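Local coordinates for protein superoxide dismutase (Leishmania major, PDB 4F2N) that catalyses, as an iron-dependent superoxide dismutase, the conversion of superoxide into molecular oxygen and hydrogen peroxide, at residues Gly155-Cys160 against Ile170-Asn175. Sequence-based numbering, arbitrary orientation.
Sequences GWTWLC and IDSTSN
The indole of W158 reaches across to T173, its NE1 donating a nearly straight hydrogen bond (169°) to OG1 at 3.0 Å. The hydroxyl sits at the edge of the indole, in the ring plane, and hydrogen-bonds in turn to the carbonyl of G177, which links the W158 indole through T173 to the residues just after the second strand. A chi1 of 55° tucks OG1 of T173 between its own backbone N and carbonyl carbon, which turns the oxygen toward both tryptophans: W156 CB lies 3.5 Å from it. The methyl CG2 of T173 approaches the same nitrogen, 3.8 Å from W158 NE1. Strands 155-161 and 168-174 form the antiparallel hairpin of the C-terminal domain of iron/manganese superoxide dismutases, with 155-161 central in a three-stranded sheet. W156 and T173 form a hydrogen-bonded pair, T173 N meeting W156 O at 2.8 Å; W158 and D171 repeat this pattern. On the face with T157 and S172, I170 packs CG2 against CG2 of T157 at 4.1 Å, while F140 of helix 137-149 covers I170 and L159. The nearest side-chain atom of W156 is about 4 Å from the iron, its ring meeting the metal ligand H108 edge-to-face; CD1 lies 3.2 Å from N175 O in the indole plane, and NE1 hydrogen-bonds to Q104.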
loop_
_atom_site.group_PDB
_atom_site.type_symbol
_atom_site.label_atom_id
_atom_site.label_comp_id
_atom_site.label_asym_id
_atom_site.label_seq_id
_atom_site.Cartn_x
_atom_site.Cartn_y
_atom_site.Cartn_z
ATOM N N GLY B 155 2.750 -1.594 4.424
ATOM C CA GLY B 155 3.035 -1.497 5.872
ATOM C C GLY B 155 4.466 -1.841 6.201
ATOM O O GLY B 155 5.348 -1.734 5.347
ATOM N N TRP B 156 4.655 -2.329 7.422
ATOM C CA TRP B 156 5.963 -2.539 8.037
ATOM C C TRP B 156 5.928 -3.829 8.808
ATOM O O TRP B 156 4.889 -4.187 9.434
ATOM C CB TRP B 156 6.273 -1.363 9.014
ATOM C CG TRP B 156 6.320 -0.027 8.313
ATOM C CD1 TRP B 156 5.242 0.823 8.018
ATOM C CD2 TRP B 156 7.512 0.669 7.795
ATOM N NE1 TRP B 156 5.674 1.953 7.363
ATOM C CE2 TRP B 156 7.027 1.907 7.175
ATOM C CE3 TRP B 156 8.881 0.386 7.774
ATOM C CZ2 TRP B 156 7.879 2.817 6.604
ATOM C CZ3 TRP B 156 9.757 1.323 7.163
ATOM C CH2 TRP B 156 9.263 2.504 6.599
ATOM N N THR B 157 7.056 -4.520 8.808
ATOM C CA THR B 157 7.235 -5.691 9.651
ATOM C C THR B 157 8.383 -5.392 10.636
ATOM O O THR B 157 9.439 -4.862 10.246
ATOM C CB THR B 157 7.555 -6.927 8.799
ATOM O OG1 THR B 157 6.446 -7.149 7.928
ATOM C CG2 THR B 157 7.734 -8.174 9.671
ATOM N N TRP B 158 8.176 -5.767 11.890
ATOM C CA TRP B 158 9.024 -5.301 12.985
ATOM C C TRP B 158 9.513 -6.427 13.820
ATOM O O TRP B 158 8.792 -7.409 14.041
ATOM C CB TRP B 158 8.162 -4.451 13.927
ATOM C CG TRP B 158 7.514 -3.257 13.276
ATOM C CD1 TRP B 158 6.258 -3.191 12.654
ATOM C CD2 TRP B 158 8.052 -1.892 13.197
ATOM N NE1 TRP B 158 6.013 -1.926 12.201
ATOM C CE2 TRP B 158 7.040 -1.096 12.476
ATOM C CE3 TRP B 158 9.234 -1.270 13.630
ATOM C CZ2 TRP B 158 7.208 0.269 12.216
ATOM C CZ3 TRP B 158 9.412 0.108 13.349
ATOM C CH2 TRP B 158 8.398 0.863 12.668
ATOM N N LEU B 159 10.720 -6.275 14.343
ATOM C CA LEU B 159 11.170 -7.055 15.512
ATOM C C LEU B 159 11.200 -6.084 16.689
ATOM O O LEU B 159 11.860 -5.039 16.626
ATOM C CB LEU B 159 12.570 -7.661 15.270
ATOM C CG LEU B 159 13.207 -8.484 16.411
ATOM C CD1 LEU B 159 12.396 -9.737 16.716
ATOM C CD2 LEU B 159 14.624 -8.875 15.992
ATOM N N CYS B 160 10.460 -6.409 17.737
ATOM C CA CYS B 160 10.351 -5.558 18.915
ATOM C C CYS B 160 10.700 -6.282 20.198
ATOM O O CYS B 160 10.595 -7.522 20.301
ATOM C CB CYS B 160 8.935 -4.974 19.079
ATOM S SG CYS B 160 8.340 -3.969 17.706
ATOM N N ILE B 170 7.796 -10.574 16.714
ATOM C CA ILE B 170 7.528 -10.101 15.354
ATOM C C ILE B 170 6.123 -9.546 15.279
ATOM O O ILE B 170 5.162 -10.229 15.628
ATOM C CB ILE B 170 7.729 -11.237 14.320
ATOM C CG1 ILE B 170 9.150 -11.772 14.446
ATOM C CG2 ILE B 170 7.435 -10.753 12.889
ATOM C CD1 ILE B 170 9.430 -13.014 13.599
ATOM N N ASP B 171 6.008 -8.316 14.782
ATOM C CA ASP B 171 4.738 -7.629 14.667
ATOM C C ASP B 171 4.673 -7.001 13.272
ATOM O O ASP B 171 5.676 -6.511 12.795
ATOM C CB ASP B 171 4.715 -6.526 15.727
ATOM C CG ASP B 171 3.348 -5.954 15.956
ATOM O OD1 ASP B 171 2.379 -6.751 16.044
ATOM O OD2 ASP B 171 3.237 -4.701 16.079
ATOM N N SER B 172 3.514 -7.038 12.625
ATOM C CA SER B 172 3.300 -6.345 11.349
ATOM C C SER B 172 2.323 -5.227 11.580
ATOM O O SER B 172 1.354 -5.394 12.341
ATOM C CB SER B 172 2.729 -7.316 10.328
ATOM O OG SER B 172 3.782 -8.119 9.838
ATOM N N THR B 173 2.553 -4.078 10.943
ATOM C CA THR B 173 1.576 -3.005 10.996
ATOM C C THR B 173 1.129 -2.647 9.558
ATOM O O THR B 173 1.826 -2.963 8.583
ATOM C CB THR B 173 2.130 -1.744 11.690
ATOM O OG1 THR B 173 3.354 -1.333 11.032
ATOM C CG2 THR B 173 2.406 -2.007 13.224
ATOM N N SER B 174 -0.026 -2.010 9.454
ATOM C CA SER B 174 -0.572 -1.559 8.173
ATOM C C SER B 174 -0.233 -0.059 7.993
ATOM O O SER B 174 -0.373 0.736 8.942
ATOM C CB SER B 174 -2.101 -1.752 8.198
ATOM O OG SER B 174 -2.765 -1.097 7.108
ATOM N N ASN B 175 0.143 0.317 6.775
ATOM C CA ASN B 175 0.274 1.744 6.402
ATOM C C ASN B 175 1.323 2.472 7.262
ATOM O O ASN B 175 2.490 2.136 7.147
ATOM C CB ASN B 175 -1.087 2.462 6.382
ATOM C CG ASN B 175 -1.984 1.935 5.249
ATOM O OD1 ASN B 175 -1.492 1.234 4.364
ATOM N ND2 ASN B 175 -3.292 2.257 5.280
#